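Local coordinates for protein putative Nitroreductase (Anabaena variabilis ATCC 29413, PDB 3EO7) that probably acts as an FMN-dependent oxidoreductase of the nitroreductase family, binding flavin mononucleotide between two family-related halves of a single chain, at residues R98-A103 against L193-L198; A150-P155 against T278-S283; N370-F375 against G464-L469. All coordinates share one frame; numbering follows the deposited sequence.

Contact 1. Residues R98-A103 against L193-L198. With FMN (flavin mononucleotide), chain B.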
# COMPACT_ATOMS: atom_id res chain seq x y z
N ARG A 98 2.85 13.61 3.52
CA ARG A 98 1.46 13.29 3.29
C ARG A 98 0.90 12.24 4.21
O ARG A 98 1.60 11.59 4.99
CB ARG A 98 1.29 12.83 1.83
CG ARG A 98 1.99 13.71 0.79
CD ARG A 98 1.57 13.42 -0.64
NE ARG A 98 2.45 14.19 -1.53
CZ ARG A 98 2.36 14.24 -2.85
NH1 ARG A 98 1.39 13.62 -3.48
NH2 ARG A 98 3.26 14.94 -3.53
N ALA A 99 -0.42 12.05 4.08
CA ALA A 99 -1.14 11.05 4.86
C ALA A 99 -0.58 9.65 4.61
O ALA A 99 -0.64 8.79 5.49
CB ALA A 99 -2.66 11.09 4.53
N ALA A 100 -0.13 9.39 3.39
CA ALA A 100 0.49 8.13 3.05
C ALA A 100 2.03 8.31 3.03
O ALA A 100 2.51 9.31 2.49
CB ALA A 100 0.06 7.65 1.66
N PRO A 101 2.78 7.35 3.62
CA PRO A 101 4.24 7.35 3.55
C PRO A 101 4.66 7.01 2.13
O PRO A 101 3.84 6.55 1.34
CB PRO A 101 4.66 6.25 4.53
CG PRO A 101 3.47 5.28 4.49
CD PRO A 101 2.26 6.17 4.37
N SER A 102 5.91 7.26 1.79
CA SER A 102 6.42 6.95 0.45
C SER A 102 7.92 6.78 0.53
O SER A 102 8.61 7.61 1.16
CB SER A 102 6.13 8.08 -0.54
OG SER A 102 6.88 7.97 -1.75
N ALA A 103 8.41 5.71 -0.09
CA ALA A 103 9.87 5.45 -0.14
C ALA A 103 10.56 6.68 -0.72
O ALA A 103 10.21 7.18 -1.80
CB ALA A 103 10.15 4.22 -0.99
N LEU A 193 -3.70 2.76 -0.52
CA LEU A 193 -4.89 1.91 -0.50
C LEU A 193 -5.38 1.64 0.91
O LEU A 193 -6.59 1.63 1.14
CB LEU A 193 -4.66 0.58 -1.22
CG LEU A 193 -4.30 0.60 -2.73
CD1 LEU A 193 -4.27 -0.85 -3.25
CD2 LEU A 193 -5.28 1.48 -3.52
N GLY A 194 -4.44 1.39 1.85
CA GLY A 194 -4.80 1.22 3.28
C GLY A 194 -5.49 2.49 3.81
O GLY A 194 -6.51 2.42 4.52
N ASN A 195 -4.98 3.66 3.46
CA ASN A 195 -5.66 4.90 3.91
C ASN A 195 -7.04 5.04 3.29
O ASN A 195 -7.98 5.49 3.94
CB ASN A 195 -4.89 6.17 3.57
CG ASN A 195 -3.72 6.42 4.46
OD1 ASN A 195 -3.55 5.77 5.52
ND2 ASN A 195 -2.89 7.35 4.05
N ILE A 196 -7.15 4.72 2.01
CA ILE A 196 -8.45 4.83 1.33
C ILE A 196 -9.50 3.98 2.03
O ILE A 196 -10.61 4.47 2.29
CB ILE A 196 -8.34 4.53 -0.16
CG1 ILE A 196 -7.54 5.62 -0.85
CG2 ILE A 196 -9.76 4.40 -0.86
CD1 ILE A 196 -7.20 5.28 -2.30
N GLU A 197 -9.21 2.73 2.35
CA GLU A 197 -10.22 1.94 3.04
C GLU A 197 -10.58 2.50 4.43
O GLU A 197 -11.75 2.50 4.81
CB GLU A 197 -9.90 0.45 3.15
CG GLU A 197 -8.63 0.13 3.76
CD GLU A 197 -8.75 -0.87 4.95
OE1 GLU A 197 -9.68 -0.85 5.76
OE2 GLU A 197 -7.81 -1.60 5.13
N LEU A 198 -9.58 3.00 5.16
CA LEU A 198 -9.85 3.54 6.51
C LEU A 198 -10.59 4.89 6.46
O LEU A 198 -11.54 5.12 7.20
CB LEU A 198 -8.57 3.61 7.33
CG LEU A 198 -8.01 2.21 7.63
CD1 LEU A 198 -6.55 2.30 8.23
CD2 LEU A 198 -8.99 1.42 8.57
N1 FMN B . 12.29 5.27 5.95
C2 FMN B . 13.60 4.97 6.28
O2 FMN B . 14.21 5.62 7.12
N3 FMN B . 14.31 3.96 5.68
C4 FMN B . 13.78 3.20 4.68
O4 FMN B . 14.40 2.18 4.31
C4A FMN B . 12.46 3.46 4.32
N5 FMN B . 11.88 2.76 3.28
C5A FMN B . 10.52 2.97 2.98
C6 FMN B . 9.86 2.21 2.02
C7 FMN B . 8.52 2.43 1.70
C7M FMN B . 7.80 1.49 0.72
C8 FMN B . 7.81 3.42 2.35
C8M FMN B . 6.31 3.58 2.19
C9 FMN B . 8.45 4.21 3.33
C9A FMN B . 9.80 3.98 3.64
N10 FMN B . 10.43 4.75 4.60
C10 FMN B . 11.73 4.50 4.95
C1' FMN B . 9.79 6.00 5.17
C2' FMN B . 9.81 7.18 4.21
O2' FMN B . 11.12 7.80 4.24
C3' FMN B . 8.72 8.17 4.61
O3' FMN B . 7.43 7.58 4.39
C4' FMN B . 8.83 9.54 3.91
O4' FMN B . 10.07 10.20 4.27
C5' FMN B . 7.64 10.41 4.28
O5' FMN B . 7.55 10.61 5.67
P FMN B . 6.27 10.20 6.49
O1P FMN B . 6.13 8.69 6.41
O2P FMN B . 6.56 10.67 7.91
O3P FMN B . 5.05 10.89 5.93
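Asn195 reaches out from helix 181-202 and lays its amide against the loop at Ala99 and Ala100, so one flat group carries nearly the whole contact. Its first torsion (chi1 -77°) sets CG opposite the carbonyl carbon and sends the carboxamide across to the loop. The donor atom ND2 meets Ala99 O at 3.0 Å in a hydrogen bond with an N-H...O angle of 156°. The two partners are turned very differently: the oxygen lies close to the amide plane of Asn195, whereas ND2 stands above the carbonyl plane of Ala99, 75° out of it, and uses no lone-pair direction. The methyl CB of Ala99 and that of Ala100 each come to 3.8 Å from Asn195 ND2, so two small methyls flank the donor nitrogen at packing distance. Outside partners complete this buried polar group: ND2 also bonds to Ser81 O, OD1 accepts from Gln465, and Ala99 O receives a second donor, Arg334 NE. The amide is thus gripped at both ends, which should fix its rotation.

A few residues on, the same loop turns to the flavin. Ser102 N donates to O3' of the FMN ribityl chain at 3.0 Å, and Ala103 CB packs on FMN C7 at 3.6 Å. Ser102 OG and Ala103 N meanwhile both bond to Asp188 of helix 181-202. This example shows a helix whose second-shell bonds probably help to position the loop that binds the cofactor, here in the FMN pocket of a nitroreductase fold.

Contact 2. Residues A150-P155 against T278-S283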
# COMPACT_ATOMS: atom_id res chain seq x y z
N ALA A 150 -13.41 -1.32 -19.56
CA ALA A 150 -12.01 -1.49 -19.20
C ALA A 150 -11.86 -2.39 -17.99
O ALA A 150 -10.83 -3.05 -17.83
CB ALA A 150 -11.35 -0.12 -18.93
N CYS A 151 -12.89 -2.45 -17.13
CA CYS A 151 -12.84 -3.35 -15.96
C CYS A 151 -13.71 -4.61 -16.12
O CYS A 151 -14.15 -5.20 -15.13
CB CYS A 151 -13.28 -2.58 -14.71
SG CYS A 151 -12.24 -1.14 -14.32
N PHE A 152 -13.94 -5.03 -17.36
CA PHE A 152 -14.71 -6.24 -17.65
C PHE A 152 -16.12 -6.25 -17.01
O PHE A 152 -16.63 -7.29 -16.55
CB PHE A 152 -13.90 -7.47 -17.24
CG PHE A 152 -12.55 -7.55 -17.89
CD1 PHE A 152 -12.42 -8.02 -19.17
CD2 PHE A 152 -11.40 -7.19 -17.18
CE1 PHE A 152 -11.19 -8.13 -19.77
CE2 PHE A 152 -10.16 -7.25 -17.79
CZ PHE A 152 -10.06 -7.74 -19.10
N TRP A 153 -16.74 -5.09 -16.97
CA TRP A 153 -18.09 -4.92 -16.43
C TRP A 153 -18.19 -5.42 -14.99
O TRP A 153 -19.13 -6.11 -14.60
CB TRP A 153 -19.12 -5.56 -17.37
CG TRP A 153 -19.18 -4.85 -18.65
CD1 TRP A 153 -18.45 -5.12 -19.76
CD2 TRP A 153 -19.99 -3.72 -18.96
NE1 TRP A 153 -18.77 -4.23 -20.75
CE2 TRP A 153 -19.72 -3.36 -20.29
CE3 TRP A 153 -20.95 -2.98 -18.25
CZ2 TRP A 153 -20.34 -2.28 -20.93
CZ3 TRP A 153 -21.56 -1.89 -18.88
CH2 TRP A 153 -21.27 -1.58 -20.21
N HIS A 154 -17.20 -5.06 -14.19
CA HIS A 154 -17.15 -5.42 -12.79
C HIS A 154 -18.42 -4.93 -12.11
O HIS A 154 -18.82 -3.76 -12.29
CB HIS A 154 -15.95 -4.78 -12.14
CG HIS A 154 -15.64 -5.30 -10.78
ND1 HIS A 154 -16.42 -5.02 -9.68
CD2 HIS A 154 -14.60 -6.04 -10.32
CE1 HIS A 154 -15.87 -5.56 -8.61
NE2 HIS A 154 -14.76 -6.18 -8.97
N PRO A 155 -19.05 -5.80 -11.32
CA PRO A 155 -20.35 -5.37 -10.74
C PRO A 155 -20.30 -4.16 -9.82
O PRO A 155 -21.30 -3.46 -9.68
CB PRO A 155 -20.82 -6.60 -9.94
CG PRO A 155 -20.00 -7.73 -10.43
CD PRO A 155 -18.70 -7.17 -10.93
N THR A 278 3.11 -6.53 -17.89
CA THR A 278 2.25 -7.07 -16.85
C THR A 278 0.82 -6.58 -17.09
O THR A 278 -0.03 -6.64 -16.20
CB THR A 278 2.69 -6.71 -15.43
OG1 THR A 278 2.98 -5.31 -15.32
CG2 THR A 278 3.93 -7.54 -15.03
N GLN A 279 0.55 -6.12 -18.28
CA GLN A 279 -0.79 -5.66 -18.55
C GLN A 279 -1.79 -6.78 -18.79
O GLN A 279 -1.44 -7.96 -19.02
CB GLN A 279 -0.80 -4.60 -19.70
CG GLN A 279 -0.22 -5.02 -20.95
CD GLN A 279 -0.17 -3.90 -22.00
OE1 GLN A 279 -1.22 -3.36 -22.41
NE2 GLN A 279 1.05 -3.58 -22.49
N ILE A 280 -3.05 -6.41 -18.69
CA ILE A 280 -4.15 -7.25 -19.05
C ILE A 280 -4.76 -6.66 -20.31
O ILE A 280 -4.89 -5.44 -20.46
CB ILE A 280 -5.17 -7.33 -17.95
CG1 ILE A 280 -4.64 -8.25 -16.84
CG2 ILE A 280 -6.51 -7.88 -18.46
CD1 ILE A 280 -5.50 -8.29 -15.59
N SER A 281 -5.16 -7.56 -21.21
CA SER A 281 -5.80 -7.14 -22.48
C SER A 281 -7.23 -7.68 -22.60
O SER A 281 -7.63 -8.56 -21.84
CB SER A 281 -4.95 -7.68 -23.61
OG SER A 281 -3.66 -7.14 -23.47
N ALA A 282 -7.98 -7.14 -23.56
CA ALA A 282 -9.35 -7.60 -23.80
C ALA A 282 -9.34 -9.10 -24.04
O ALA A 282 -8.36 -9.66 -24.56
CB ALA A 282 -9.97 -6.86 -24.99
N SER A 283 -10.42 -9.75 -23.63
CA SER A 283 -10.54 -11.19 -23.76
C SER A 283 -10.89 -11.57 -25.21
O SER A 283 -11.71 -10.90 -25.84
CB SER A 283 -11.56 -11.74 -22.75
OG SER A 283 -12.68 -10.86 -22.63
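The first torsions of Phe152 and Ile280 turn the two side chains toward each other. In Phe152, chi1 of -56° places CG opposite the carbonyl carbon and swings the ring out toward 278-283; in Ile280, with chi1 at -75°, CG1 takes the equivalent position and CG2 stands opposite the backbone N, pointing at the ring. The backbone prepares this pose as well. Phe152 has positive phi (56°) as the C-prime residue of a Schellman motif, in which Trp153 N bonds back to Gln148 O and helix 144-150 ends, so the aromatic side chain projects from the very turn that stops the helix.

The touching is done by the far end of the ring. CZ of Phe152 lies 3.6 Å from Ile280 CG2, with CE2 following at 3.8 Å from the same methyl, which comes in at the ring edge. Ser281 O also sits at this edge, in the plane of the ring and 3.8 Å from Phe152 CZ, where the C-H rim probably gains a little from the partly negative oxygen. Farther round, Ser283 OG stands 4.2 Å from Phe152 CE1 in an oblique position. Ile214 and Leu254 also touch the ring, extending its apolar surroundings. Replacing Phe152 with an alanine would probably leave the Ile280 methyl without its aromatic partner and open a gap between the helix end and 278-283.

Near the surface, two loops are therefore joined mainly through the edge of one ring. The chemistry is probably mainly dispersion, with at most a weak electrostatic gain at Ser281 O, which implies an association governed by shape more than by directional bonding.

Contact 3. Residues N370-F375 against G464-L469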
# COMPACT_ATOMS: atom_id res chain seq x y z
N ASN A 370 -15.12 -5.47 8.30
CA ASN A 370 -14.65 -6.76 8.80
C ASN A 370 -13.76 -7.48 7.80
O ASN A 370 -12.99 -8.39 8.16
CB ASN A 370 -15.81 -7.67 9.18
CG ASN A 370 -16.64 -8.06 7.99
OD1 ASN A 370 -17.20 -7.20 7.32
ND2 ASN A 370 -16.73 -9.34 7.72
N SER A 371 -13.86 -7.09 6.52
CA SER A 371 -13.03 -7.73 5.49
C SER A 371 -12.75 -6.76 4.33
O SER A 371 -13.34 -6.83 3.26
CB SER A 371 -13.70 -9.00 5.00
OG SER A 371 -12.77 -9.71 4.18
N PRO A 372 -11.85 -5.81 4.56
CA PRO A 372 -11.52 -4.85 3.51
C PRO A 372 -10.86 -5.57 2.35
O PRO A 372 -10.23 -6.63 2.53
CB PRO A 372 -10.53 -3.89 4.19
CG PRO A 372 -10.11 -4.58 5.44
CD PRO A 372 -11.02 -5.64 5.77
N ASP A 373 -11.01 -5.03 1.15
CA ASP A 373 -10.46 -5.68 -0.01
C ASP A 373 -8.93 -5.57 -0.05
O ASP A 373 -8.35 -4.48 0.17
CB ASP A 373 -10.97 -5.04 -1.31
CG ASP A 373 -12.43 -5.30 -1.56
OD1 ASP A 373 -13.04 -6.21 -0.94
OD2 ASP A 373 -12.96 -4.64 -2.46
N TYR A 374 -8.33 -6.70 -0.39
CA TYR A 374 -6.93 -6.82 -0.80
C TYR A 374 -6.98 -7.54 -2.15
O TYR A 374 -8.00 -8.11 -2.54
CB TYR A 374 -6.15 -7.68 0.18
CG TYR A 374 -5.90 -6.99 1.51
CD1 TYR A 374 -6.87 -6.97 2.50
CD2 TYR A 374 -4.69 -6.37 1.79
CE1 TYR A 374 -6.64 -6.34 3.73
CE2 TYR A 374 -4.47 -5.75 3.01
CZ TYR A 374 -5.45 -5.74 3.97
OH TYR A 374 -5.24 -5.12 5.18
N PHE A 375 -5.85 -7.61 -2.83
CA PHE A 375 -5.77 -8.34 -4.09
C PHE A 375 -5.78 -9.83 -3.79
O PHE A 375 -6.69 -10.56 -4.24
CB PHE A 375 -4.56 -7.89 -4.91
CG PHE A 375 -4.64 -6.47 -5.32
CD1 PHE A 375 -5.57 -6.07 -6.27
CD2 PHE A 375 -3.81 -5.51 -4.76
CE1 PHE A 375 -5.68 -4.75 -6.63
CE2 PHE A 375 -3.93 -4.19 -5.11
CZ PHE A 375 -4.85 -3.81 -6.07
N GLY A 464 1.08 -2.85 5.72
CA GLY A 464 2.01 -1.91 6.32
C GLY A 464 1.32 -0.66 6.86
O GLY A 464 1.61 -0.20 7.95
N GLN A 465 0.35 -0.13 6.12
CA GLN A 465 -0.26 1.11 6.58
C GLN A 465 -1.08 0.87 7.84
O GLN A 465 -1.12 1.71 8.73
CB GLN A 465 -1.10 1.77 5.49
CG GLN A 465 -1.62 3.14 5.87
CD GLN A 465 -0.54 4.22 6.06
OE1 GLN A 465 0.64 3.97 5.88
NE2 GLN A 465 -0.97 5.44 6.42
N ARG A 466 -1.74 -0.29 7.91
CA ARG A 466 -2.51 -0.62 9.10
C ARG A 466 -1.56 -0.74 10.29
O ARG A 466 -1.86 -0.26 11.36
CB ARG A 466 -3.32 -1.89 8.89
CG ARG A 466 -4.43 -1.76 7.83
CD ARG A 466 -5.28 -3.02 7.72
NE ARG A 466 -6.16 -3.24 8.88
CZ ARG A 466 -7.46 -2.94 8.92
NH1 ARG A 466 -8.03 -2.38 7.87
NH2 ARG A 466 -8.19 -3.18 9.99
N LEU A 467 -0.40 -1.36 10.07
CA LEU A 467 0.59 -1.49 11.14
C LEU A 467 1.13 -0.12 11.56
O LEU A 467 1.32 0.12 12.75
CB LEU A 467 1.80 -2.38 10.68
CG LEU A 467 1.63 -3.88 10.56
CD1 LEU A 467 2.77 -4.53 9.75
CD2 LEU A 467 1.56 -4.48 12.00
N ASN A 468 1.43 0.76 10.60
CA ASN A 468 1.93 2.09 10.89
C ASN A 468 0.92 2.90 11.74
O ASN A 468 1.28 3.50 12.73
CB ASN A 468 2.30 2.89 9.62
CG ASN A 468 3.69 2.57 9.08
OD1 ASN A 468 4.57 3.44 9.09
ND2 ASN A 468 3.91 1.34 8.62
N LEU A 469 -0.34 2.88 11.33
CA LEU A 469 -1.40 3.62 12.03
C LEU A 469 -1.60 3.05 13.43
O LEU A 469 -1.67 3.82 14.41
CB LEU A 469 -2.68 3.60 11.20
CG LEU A 469 -2.65 4.46 9.92
CD1 LEU A 469 -3.91 4.21 9.05
CD2 LEU A 469 -2.45 5.95 10.26
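Pro372 and Tyr374 both meet the side chain of Arg466, one near its charged end and the other on its alkyl part. The contacts across the two segments are packing. The phenol oxygen of Tyr374 comes to 3.3 Å from Arg466 CD, so the hydroxyl, not the ring carbons, touches a methylene, one whose C-H groups are probably polarised by the neighbouring guanidinium. Pro372 CG lies 3.9 Å from Arg466 NH1, oblique to the guanidinium plane. A bend at chi3 (71°) turns the end of the arginine past the phenol toward the proline, and the tyrosine ring and guanidinium planes are left 56° apart.

The polar bonds of Arg466 go to other parts of the fold. NH1 forms a salt bridge with Glu197 on helix 181-202, and NH2 donates to Phe356 O, so two of its nitrogens are gripped and the guanidinium is probably held in a set orientation. Ring stacking adds a further link, because Tyr374 lies against His462 on the same helix as Arg466.

Within 464-469, Gly464 O accepts twice: from Asn468 N at 2.8 Å, the ordinary helical bond, and from Asn468 ND2 at 2.8 Å. The whole illustrates a loop laid on the long helix 452-473 in the second nitroreductase-family region, at its junction with helix 181-202 of the first.

How the contacts relate
From the N terminus, 98-103 comes first and contact 1 closes its loop at 193-198, returning helix 181-202 to the loop after strand 93-98. Contact 2 starts inside that loop at 150-155 but ends beyond it, at 278-283, so the two cross; it ties the end of helix 144-150 to the loop after helix 270-276, with its centre about 25 Å from that of contact 1. Contact 3 follows both in series, joining 370-375 to helix 452-473 within the second region. Though distant in sequence, contacts 1 and 3 touch: Leu198 CD1 lies 3.4 Å from Leu469 CD1, where the long helices of the two regions pack together.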